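Local coordinates for putative fusidic acid resistance protein (Staphylococcus aureus, PDB 2YB5) that probably confers fusidic acid resistance by binding elongation factor G and helping it to leave the ribosome, at residues A[13-16]-A[17-21]; A[26-29]-A[30-33]; A[58-61]-A[62-65]; A[202-205]-A[206-209]. All coordinates share one frame; numbering follows the deposited sequence.

Contact 1: residues A[13-16]-A[17-21]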
loop_
_atom_site.group_PDB
_atom_site.type_symbol
_atom_site.label_atom_id
_atom_site.label_comp_id
_atom_site.label_asym_id
_atom_site.label_seq_id
_atom_site.Cartn_x
_atom_site.Cartn_y
_atom_site.Cartn_z
ATOM N N VAL A 13 6.481 1.781 -1.067
ATOM C CA VAL A 13 5.664 2.672 -1.876
ATOM C C VAL A 13 6.063 4.111 -1.590
ATOM O O VAL A 13 6.207 4.916 -2.521
ATOM C CB VAL A 13 4.165 2.444 -1.634
ATOM C CG1 VAL A 13 3.330 3.461 -2.398
ATOM C CG2 VAL A 13 3.793 1.024 -2.059
ATOM N N LYS A 14 6.303 4.415 -0.315
ATOM C CA LYS A 14 6.777 5.751 0.073
ATOM C C LYS A 14 8.164 6.041 -0.535
ATOM O O LYS A 14 8.345 7.095 -1.140
ATOM C CB LYS A 14 6.792 5.907 1.599
ATOM C CG LYS A 14 7.179 7.284 2.102
ATOM C CD LYS A 14 6.092 8.303 1.861
ATOM C CE LYS A 14 6.551 9.674 2.309
ATOM N NZ LYS A 14 5.503 10.727 2.159
ATOM N N VAL A 15 9.120 5.114 -0.389
ATOM C CA VAL A 15 10.454 5.283 -0.990
ATOM C C VAL A 15 10.336 5.643 -2.482
ATOM O O VAL A 15 10.998 6.562 -2.967
ATOM C CB VAL A 15 11.370 4.030 -0.829
ATOM C CG1 VAL A 15 12.615 4.161 -1.689
ATOM C CG2 VAL A 15 11.785 3.811 0.631
ATOM N N LYS A 16 9.470 4.922 -3.183
ATOM C CA LYS A 16 9.231 5.124 -4.609
ATOM C C LYS A 16 8.645 6.508 -4.877
ATOM O O LYS A 16 9.135 7.236 -5.747
ATOM C CB LYS A 16 8.301 4.012 -5.099
ATOM C CG LYS A 16 7.825 4.095 -6.541
ATOM C CD LYS A 16 6.810 2.988 -6.831
ATOM C CE LYS A 16 5.440 3.289 -6.191
ATOM N NZ LYS A 16 4.457 2.140 -6.238
ATOM N N GLN A 17 7.623 6.886 -4.115
ATOM C CA GLN A 17 7.060 8.235 -4.194
ATOM C C GLN A 17 8.118 9.327 -3.958
ATOM O O GLN A 17 8.063 10.392 -4.580
ATOM C CB GLN A 17 5.886 8.410 -3.220
ATOM C CG GLN A 17 4.606 7.675 -3.651
ATOM C CD GLN A 17 3.500 7.698 -2.602
ATOM O OE1 GLN A 17 2.479 7.022 -2.756
ATOM N NE2 GLN A 17 3.691 8.475 -1.536
ATOM N N LEU A 18 9.070 9.069 -3.062
ATOM C CA LEU A 18 10.129 10.049 -2.786
ATOM C C LEU A 18 11.117 10.148 -3.951
ATOM O O LEU A 18 11.560 11.245 -4.301
ATOM C CB LEU A 18 10.860 9.722 -1.488
ATOM C CG LEU A 18 10.029 9.846 -0.204
ATOM C CD1 LEU A 18 10.666 9.032 0.912
ATOM C CD2 LEU A 18 9.847 11.296 0.213
ATOM N N VAL A 19 11.440 9.010 -4.560
ATOM C CA VAL A 19 12.338 8.986 -5.708
ATOM C C VAL A 19 11.754 9.767 -6.894
ATOM O O VAL A 19 12.474 10.537 -7.527
ATOM C CB VAL A 19 12.699 7.542 -6.120
ATOM C CG1 VAL A 19 13.394 7.518 -7.466
ATOM C CG2 VAL A 19 13.592 6.905 -5.054
ATOM N N TYR A 20 10.462 9.601 -7.175
ATOM C CA TYR A 20 9.810 10.384 -8.234
ATOM C C TYR A 20 9.769 11.867 -7.888
ATOM O O TYR A 20 9.833 12.702 -8.780
ATOM C CB TYR A 20 8.375 9.918 -8.520
ATOM C CG TYR A 20 8.198 8.496 -9.035
ATOM C CD1 TYR A 20 9.180 7.852 -9.794
ATOM C CD2 TYR A 20 7.024 7.797 -8.763
ATOM C CE1 TYR A 20 8.987 6.542 -10.264
ATOM C CE2 TYR A 20 6.823 6.500 -9.225
ATOM C CZ TYR A 20 7.802 5.877 -9.970
ATOM O OH TYR A 20 7.573 4.583 -10.406
ATOM N N GLN A 21 9.640 12.196 -6.604
ATOM C CA GLN A 21 9.665 13.592 -6.190
ATOM C C GLN A 21 11.037 14.200 -6.489
ATOM O O GLN A 21 11.112 15.332 -6.928
ATOM C CB GLN A 21 9.303 13.752 -4.710
ATOM C CG GLN A 21 8.959 15.209 -4.298
ATOM C CD GLN A 21 7.517 15.626 -4.617
ATOM O OE1 GLN A 21 6.787 14.921 -5.309
ATOM N NE2 GLN A 21 7.106 16.771 -4.095
#
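Val13 to Gln17 and Lys16 to Tyr20 are i to i+4 pairs within one alpha-helix, the helix 9-27 that opens the helical N-terminal part of the protein. The backbone evidence is a run of four regular bonds, of which Leu18 N to Lys14 O is the shortest at 2.8 Å and Gln17 N to Val13 O the straightest, with an N-H...O angle of 168°. Lys16 and Tyr20 lie alongside each other and point the same way: Lys16 CG comes within 3.7 Å of Tyr20 CE2, while Lys16 O stands 3.6 Å above the plane of the Tyr20 ring, displaced toward its rim. The Lys16 chain leaves with CG opposite the backbone N (chi1 175°), which carries it along the phenol. In the pair that starts three residues earlier, Gln17 OE1 reaches Val13 CG1 at 3.7 Å, and Gln17 NE2 is hydrogen-bonded to Asp202. Tyr20 OH is likewise held, by Glu74. The apolar flank is looser, with Val15 CG1 at 4.5 Å from Val19 CG2. That flank faces two helices: Val15 and Val19 each touch both helix 35-50 and helix 70-80, and Leu18 packs on Glu44 and Ile45. Gln17 lies instead toward the zinc-bearing part, touching Gln163.

Contact 2: residues A[26-29]-A[30-33]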
loop_
_atom_site.group_PDB
_atom_site.type_symbol
_atom_site.label_atom_id
_atom_site.label_comp_id
_atom_site.label_asym_id
_atom_site.label_seq_id
_atom_site.Cartn_x
_atom_site.Cartn_y
_atom_site.Cartn_z
ATOM N N TYR A 26 14.725 17.478 -10.062
ATOM C CA TYR A 26 15.713 17.442 -11.137
ATOM C C TYR A 26 15.147 18.003 -12.444
ATOM O O TYR A 26 15.890 18.601 -13.225
ATOM C CB TYR A 26 16.249 16.024 -11.367
ATOM C CG TYR A 26 16.966 15.381 -10.188
ATOM C CD1 TYR A 26 17.645 16.141 -9.236
ATOM C CD2 TYR A 26 16.995 14.000 -10.053
ATOM C CE1 TYR A 26 18.304 15.536 -8.168
ATOM C CE2 TYR A 26 17.650 13.390 -8.995
ATOM C CZ TYR A 26 18.300 14.157 -8.057
ATOM O OH TYR A 26 18.952 13.533 -7.016
ATOM N N ARG A 27 13.843 17.834 -12.673
ATOM C CA ARG A 27 13.187 18.409 -13.857
ATOM C C ARG A 27 13.250 19.940 -13.877
ATOM O O ARG A 27 13.299 20.543 -14.948
ATOM C CB ARG A 27 11.731 17.965 -13.959
ATOM N N THR A 28 13.225 20.561 -12.698
ATOM C CA THR A 28 13.486 21.987 -12.585
ATOM C C THR A 28 14.999 22.145 -12.691
ATOM O O THR A 28 15.743 21.634 -11.851
ATOM C CB THR A 28 12.952 22.598 -11.261
ATOM O OG1 THR A 28 12.523 23.945 -11.496
ATOM C CG2 THR A 28 14.022 22.608 -10.170
ATOM N N ASN A 29 15.458 22.827 -13.731
ATOM C CA ASN A 29 16.884 22.879 -14.032
ATOM C C ASN A 29 17.573 23.930 -13.163
ATOM O O ASN A 29 18.196 24.869 -13.669
ATOM C CB ASN A 29 17.095 23.138 -15.534
ATOM C CG ASN A 29 16.403 22.090 -16.410
ATOM O OD1 ASN A 29 16.263 20.927 -16.016
ATOM N ND2 ASN A 29 15.956 22.503 -17.591
ATOM N N ASP A 30 17.457 23.753 -11.847
ATOM C CA ASP A 30 17.937 24.747 -10.892
ATOM C C ASP A 30 18.102 24.142 -9.495
ATOM O O ASP A 30 17.474 24.581 -8.528
ATOM C CB ASP A 30 16.968 25.935 -10.856
ATOM C CG ASP A 30 17.461 27.067 -9.985
ATOM O OD1 ASP A 30 18.694 27.250 -9.873
ATOM O OD2 ASP A 30 16.609 27.784 -9.420
ATOM N N MET A 31 18.978 23.149 -9.397
ATOM C CA MET A 31 19.197 22.435 -8.135
ATOM C C MET A 31 19.800 23.308 -7.035
ATOM O O MET A 31 19.721 22.965 -5.855
ATOM C CB MET A 31 20.067 21.188 -8.352
ATOM C CG MET A 31 19.301 19.962 -8.828
ATOM S SD MET A 31 17.949 19.514 -7.731
ATOM C CE MET A 31 16.579 20.393 -8.466
ATOM N N ASN A 32 20.396 24.431 -7.421
ATOM C CA ASN A 32 20.858 25.409 -6.454
ATOM C C ASN A 32 19.737 25.874 -5.524
ATOM O O ASN A 32 19.919 25.921 -4.311
ATOM C CB ASN A 32 21.453 26.610 -7.173
ATOM C CG ASN A 32 22.145 27.565 -6.227
ATOM O OD1 ASN A 32 22.649 27.152 -5.172
ATOM N ND2 ASN A 32 22.172 28.855 -6.600
ATOM N N SER A 33 18.584 26.212 -6.099
ATOM C CA SER A 33 17.413 26.631 -5.315
ATOM C C SER A 33 16.728 25.471 -4.589
ATOM O O SER A 33 16.044 25.683 -3.584
ATOM C CB SER A 33 16.396 27.338 -6.217
ATOM O OG SER A 33 16.988 28.466 -6.844
#
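Asp30 is gripped at both its backbone and its carboxylate. Its carbonyl O receives His34 ND1 and, weakly, Ser33 N, while Ser33 OG donates to Asp30 OD2 at 2.7 Å, approaching from above the carboxylate plane, 38° out of it. On the other side of the residue in sequence, Asp30 N meets Thr28 O at 2.7 Å, a short but weak hydrogen bond with an N-H...O angle of 144°. That bond closes an inverse gamma turn centred on Asn29, and it comes just where the chain leaves helix 9-27, since Thr28 is the first residue to abandon helical backbone angles.

Across the turn the apolar contact is made by Met31, whose side chain runs at about a right angle to that of Tyr26. Its sulfur sits at the ring edge, 3.7 Å from Tyr26 CD1 and 82° off the ring normal, which defines an edge-on Met-aromatic contact. Bends at chi2 and chi3 bring the Met31 chain back, so that Met31 CE lies 3.8 Å from Thr28 CG2. Tyr26 OH is hydrogen-bonded to Ile63 O, and Val66 touches both Tyr26 and Met31. The chemistry is thus divided: a weak gamma-turn bond and a short hydroxyl-carboxylate bond shape a surface turn, while the Met31 sulfur lies at the edge of a tyrosine ring whose hydroxyl is fixed by another part of the chain, and the Met31 methyl meets Thr28.

Contact 3: residues A[58-61]-A[62-65]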
loop_
_atom_site.group_PDB
_atom_site.type_symbol
_atom_site.label_atom_id
_atom_site.label_comp_id
_atom_site.label_asym_id
_atom_site.label_seq_id
_atom_site.Cartn_x
_atom_site.Cartn_y
_atom_site.Cartn_z
ATOM N N ASP A 58 24.618 3.916 -0.784
ATOM C CA ASP A 58 24.886 3.124 -1.980
ATOM C C ASP A 58 23.817 3.479 -3.002
ATOM O O ASP A 58 24.110 4.088 -4.034
ATOM C CB ASP A 58 24.838 1.625 -1.645
ATOM C CG ASP A 58 24.426 0.761 -2.826
ATOM O OD1 ASP A 58 24.858 1.037 -3.967
ATOM O OD2 ASP A 58 23.668 -0.202 -2.601
ATOM N N PHE A 59 22.575 3.102 -2.691
ATOM C CA PHE A 59 21.416 3.491 -3.476
ATOM C C PHE A 59 21.280 5.005 -3.376
ATOM O O PHE A 59 21.015 5.674 -4.376
ATOM C CB PHE A 59 20.166 2.780 -2.949
ATOM C CG PHE A 59 18.867 3.247 -3.572
ATOM C CD1 PHE A 59 18.564 2.957 -4.899
ATOM C CD2 PHE A 59 17.941 3.957 -2.818
ATOM C CE1 PHE A 59 17.368 3.389 -5.469
ATOM C CE2 PHE A 59 16.737 4.380 -3.378
ATOM C CZ PHE A 59 16.450 4.097 -4.704
ATOM N N ILE A 60 21.494 5.533 -2.168
ATOM C CA ILE A 60 21.478 6.978 -1.930
ATOM C C ILE A 60 22.474 7.675 -2.847
ATOM O O ILE A 60 22.126 8.652 -3.505
ATOM C CB ILE A 60 21.805 7.331 -0.451
ATOM C CG1 ILE A 60 20.648 6.936 0.479
ATOM C CG2 ILE A 60 22.107 8.809 -0.297
ATOM C CD1 ILE A 60 19.344 7.700 0.244
ATOM N N THR A 61 23.709 7.169 -2.887
ATOM C CA THR A 61 24.742 7.720 -3.770
ATOM C C THR A 61 24.306 7.621 -5.230
ATOM O O THR A 61 24.393 8.590 -5.976
ATOM C CB THR A 61 26.106 7.001 -3.574
ATOM O OG1 THR A 61 26.722 7.462 -2.362
ATOM C CG2 THR A 61 27.052 7.269 -4.753
ATOM N N SER A 62 23.812 6.452 -5.617
ATOM C CA SER A 62 23.337 6.225 -6.978
ATOM C C SER A 62 22.239 7.201 -7.428
ATOM O O SER A 62 22.306 7.712 -8.548
ATOM C CB SER A 62 22.842 4.788 -7.128
ATOM O OG SER A 62 22.669 4.469 -8.492
ATOM N N ILE A 63 21.245 7.460 -6.569
ATOM C CA ILE A 63 20.125 8.366 -6.914
ATOM C C ILE A 63 20.449 9.866 -6.791
ATOM O O ILE A 63 19.746 10.708 -7.363
ATOM C CB ILE A 63 18.824 8.070 -6.094
ATOM C CG1 ILE A 63 19.025 8.324 -4.598
ATOM C CG2 ILE A 63 18.336 6.638 -6.333
ATOM C CD1 ILE A 63 17.849 7.879 -3.750
ATOM N N ASP A 64 21.498 10.202 -6.047
ATOM C CA ASP A 64 21.937 11.590 -5.916
ATOM C C ASP A 64 22.652 12.036 -7.198
ATOM O O ASP A 64 23.848 12.295 -7.195
ATOM C CB ASP A 64 22.854 11.734 -4.696
ATOM C CG ASP A 64 23.112 13.180 -4.317
ATOM O OD1 ASP A 64 22.706 14.086 -5.069
ATOM O OD2 ASP A 64 23.724 13.407 -3.256
ATOM N N ASP A 65 21.891 12.134 -8.285
ATOM C CA ASP A 65 22.436 12.367 -9.616
ATOM C C ASP A 65 21.387 13.065 -10.476
ATOM O O ASP A 65 20.430 12.433 -10.914
ATOM C CB ASP A 65 22.848 11.031 -10.256
ATOM C CG ASP A 65 23.609 11.208 -11.575
ATOM O OD1 ASP A 65 23.051 11.793 -12.528
ATOM O OD2 ASP A 65 24.771 10.755 -11.660
#
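Phe59 and Ile63, one helical turn apart, meet with the isoleucine lying over a face of the aromatic ring. The methyl CG2 of Ile63 stands 3.4 Å above the plane of the Phe59 ring, moved toward its rim, and lies 23° off the ring normal as seen from the centroid. This is a CH-pi contact, and Phe59 CE1 is the ring atom closest to that methyl, at 3.5 Å. The other branch serves the same face: Ile63 CD1 comes to 3.7 Å from Phe59 CE2, so the two branches together spread over the ring. The torsion explains how: Ile63 CG1 occupies the crowded position between N and the carbonyl carbon (chi1 64°), leaving CG2 beside the backbone N, where it is directed to the ring. A second, looser apolar pair, Ile60 CD1 with Ile63 CD1 at 4.3 Å, borders the first.

The backbone accounts for the spacing. Ser62 N bonds to Asp58 O, Ile63 N to Phe59 O at 2.8 Å, and Asp64 N to Ile60 O with a less straight angle of 138°. Asp64 N also makes a weak bond to Thr61 O, a sign that the short helix is ending. There Asp64 centres an inverse gamma turn, with Asp65 N weakly bonded to Ile63 O, and the Asp64 carboxylate forms a salt bridge with Lys38.

The helix 59-63 packs against two longer ones: Phe59 touches Leu76, Leu77 and Leu80 of helix 70-80 and Ile45 of helix 35-50, and Ile63 touches Leu42 and Ile45.

Contact 4: residues A[202-205]-A[206-209]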
loop_
_atom_site.group_PDB
_atom_site.type_symbol
_atom_site.label_atom_id
_atom_site.label_comp_id
_atom_site.label_asym_id
_atom_site.label_seq_id
_atom_site.Cartn_x
_atom_site.Cartn_y
_atom_site.Cartn_z
ATOM N N ASP A 202 0.730 4.386 0.914
ATOM C CA ASP A 202 2.074 4.614 1.475
ATOM C C ASP A 202 2.140 4.621 3.004
ATOM O O ASP A 202 3.219 4.805 3.558
ATOM C CB ASP A 202 2.703 5.882 0.910
ATOM C CG ASP A 202 1.917 7.130 1.242
ATOM O OD1 ASP A 202 1.025 7.086 2.118
ATOM O OD2 ASP A 202 2.190 8.157 0.610
ATOM N N ASP A 203 1.011 4.385 3.680
ATOM C CA ASP A 203 0.980 4.355 5.146
ATOM C C ASP A 203 -0.129 3.434 5.667
ATOM O O ASP A 203 -1.310 3.749 5.528
ATOM C CB ASP A 203 0.799 5.779 5.682
ATOM C CG ASP A 203 1.061 5.899 7.177
ATOM O OD1 ASP A 203 1.167 4.872 7.867
ATOM O OD2 ASP A 203 1.157 7.043 7.667
ATOM N N ILE A 204 0.255 2.304 6.266
ATOM C CA ILE A 204 -0.729 1.334 6.821
ATOM C C ILE A 204 -1.661 1.989 7.838
ATOM O O ILE A 204 -2.790 1.532 8.019
ATOM C CB ILE A 204 -0.056 0.085 7.453
ATOM C CG1 ILE A 204 -1.065 -1.057 7.646
ATOM C CG2 ILE A 204 0.640 0.425 8.790
ATOM C CD1 ILE A 204 -1.518 -1.699 6.348
ATOM N N ASN A 205 -1.203 3.078 8.468
ATOM C CA ASN A 205 -2.052 3.867 9.357
ATOM C C ASN A 205 -3.336 4.330 8.684
ATOM O O ASN A 205 -4.361 4.406 9.346
ATOM C CB ASN A 205 -1.315 5.092 9.920
ATOM C CG ASN A 205 -0.432 4.767 11.103
ATOM O OD1 ASN A 205 -0.496 3.681 11.669
ATOM N ND2 ASN A 205 0.402 5.736 11.498
ATOM N N ASN A 206 -3.276 4.642 7.387
ATOM C CA ASN A 206 -4.458 5.068 6.637
ATOM C C ASN A 206 -5.536 3.977 6.647
ATOM O O ASN A 206 -6.722 4.277 6.716
ATOM C CB ASN A 206 -4.122 5.417 5.180
ATOM C CG ASN A 206 -3.123 6.592 5.032
ATOM O OD1 ASN A 206 -2.729 7.238 6.006
ATOM N ND2 ASN A 206 -2.717 6.859 3.790
ATOM N N LEU A 207 -5.118 2.713 6.557
ATOM C CA LEU A 207 -6.056 1.597 6.627
ATOM C C LEU A 207 -6.593 1.413 8.041
ATOM O O LEU A 207 -7.788 1.137 8.224
ATOM C CB LEU A 207 -5.393 0.298 6.164
ATOM C CG LEU A 207 -6.283 -0.943 6.197
ATOM C CD1 LEU A 207 -7.466 -0.782 5.235
ATOM C CD2 LEU A 207 -5.446 -2.188 5.865
ATOM N N TYR A 208 -5.717 1.538 9.038
ATOM C CA TYR A 208 -6.151 1.416 10.431
ATOM C C TYR A 208 -7.181 2.489 10.796
ATOM O O TYR A 208 -8.123 2.208 11.525
ATOM C CB TYR A 208 -4.970 1.522 11.399
ATOM C CG TYR A 208 -3.952 0.413 11.326
ATOM C CD1 TYR A 208 -4.251 -0.829 10.761
ATOM C CD2 TYR A 208 -2.678 0.602 11.855
ATOM C CE1 TYR A 208 -3.299 -1.845 10.730
ATOM C CE2 TYR A 208 -1.725 -0.396 11.818
ATOM C CZ TYR A 208 -2.036 -1.613 11.255
ATOM O OH TYR A 208 -1.079 -2.595 11.223
ATOM N N GLU A 209 -7.008 3.701 10.265
ATOM C CA GLU A 209 -7.913 4.814 10.571
ATOM C C GLU A 209 -9.249 4.659 9.851
ATOM O O GLU A 209 -10.298 5.005 10.401
ATOM C CB GLU A 209 -7.282 6.155 10.212
ATOM C CG GLU A 209 -6.096 6.529 11.063
ATOM C CD GLU A 209 -5.406 7.789 10.576
ATOM O OE1 GLU A 209 -6.107 8.754 10.167
ATOM O OE2 GLU A 209 -4.152 7.825 10.624
#
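Asn206 N donates to Asp203 O at 2.8 Å, meeting the oxygen from above the carbonyl plane, 45° out of it, as the first turn of helix 204-214 closes. The side chain of Asp203 completes the start: its OD1 accepts from Asn205 N at 3.0 Å, also from above the carboxylate plane, which makes Asp203 the N-cap. Next, Ile204 O takes Tyr208 N in the carbonyl plane at 3.1 Å and, weakly, Leu207 N, while Glu209 N goes to Asn205 O at 2.9 Å.

This capped helix lies within the sequence range of the treble-clef zinc finger, and the side chain of Asn206 is about 9 Å from the zinc ion, which Cys158, Cys161, Cys191 and Cys197 bind. Asp202, just ahead of the cap, packs on Val13 and Lys14 of helix 9-27.

In the packing, Ile204 lies over one face of the Tyr208 ring. With CG1 opposite the backbone N (chi1 -164°), Ile204 CG1 comes to 3.8 Å from Tyr208 CZ and lies 27° off the ring normal from the centroid, a CH-pi contact. The Ile204 carbonyl oxygen stands over a face of the ring too, offset toward the rim. Ile204 CD1 lies 4.0 Å from Leu207 CD2. Asn205 OD1 approaches the ring obliquely, 3.8 Å from Tyr208 CD2. Tyr208 OH bonds to Lys136 O, and both Leu207 and Tyr208 touch Tyr135 of strand 130-136.

Overall arrangement
From the N terminus the four contacts follow one another in series, each closing only a turn of its own, and none nests in or crosses another. Contact 1 lies midway along helix 9-27, and contact 2 makes the turn that leaves its end, their centres about 18 Å apart. Contact 3, on helix 59-63, returns to both: it packs Phe59 CZ on Val19 CG2 at 4.0 Å and receives the Tyr26 hydroxyl. All three belong to the helical N-terminal part. Contact 4 starts the C-terminal helix in the zinc-finger part and meets contact 1 through Asp202, so the 202-205 segment joins the two parts; it stays about 15 Å from contact 3 at the nearest atoms.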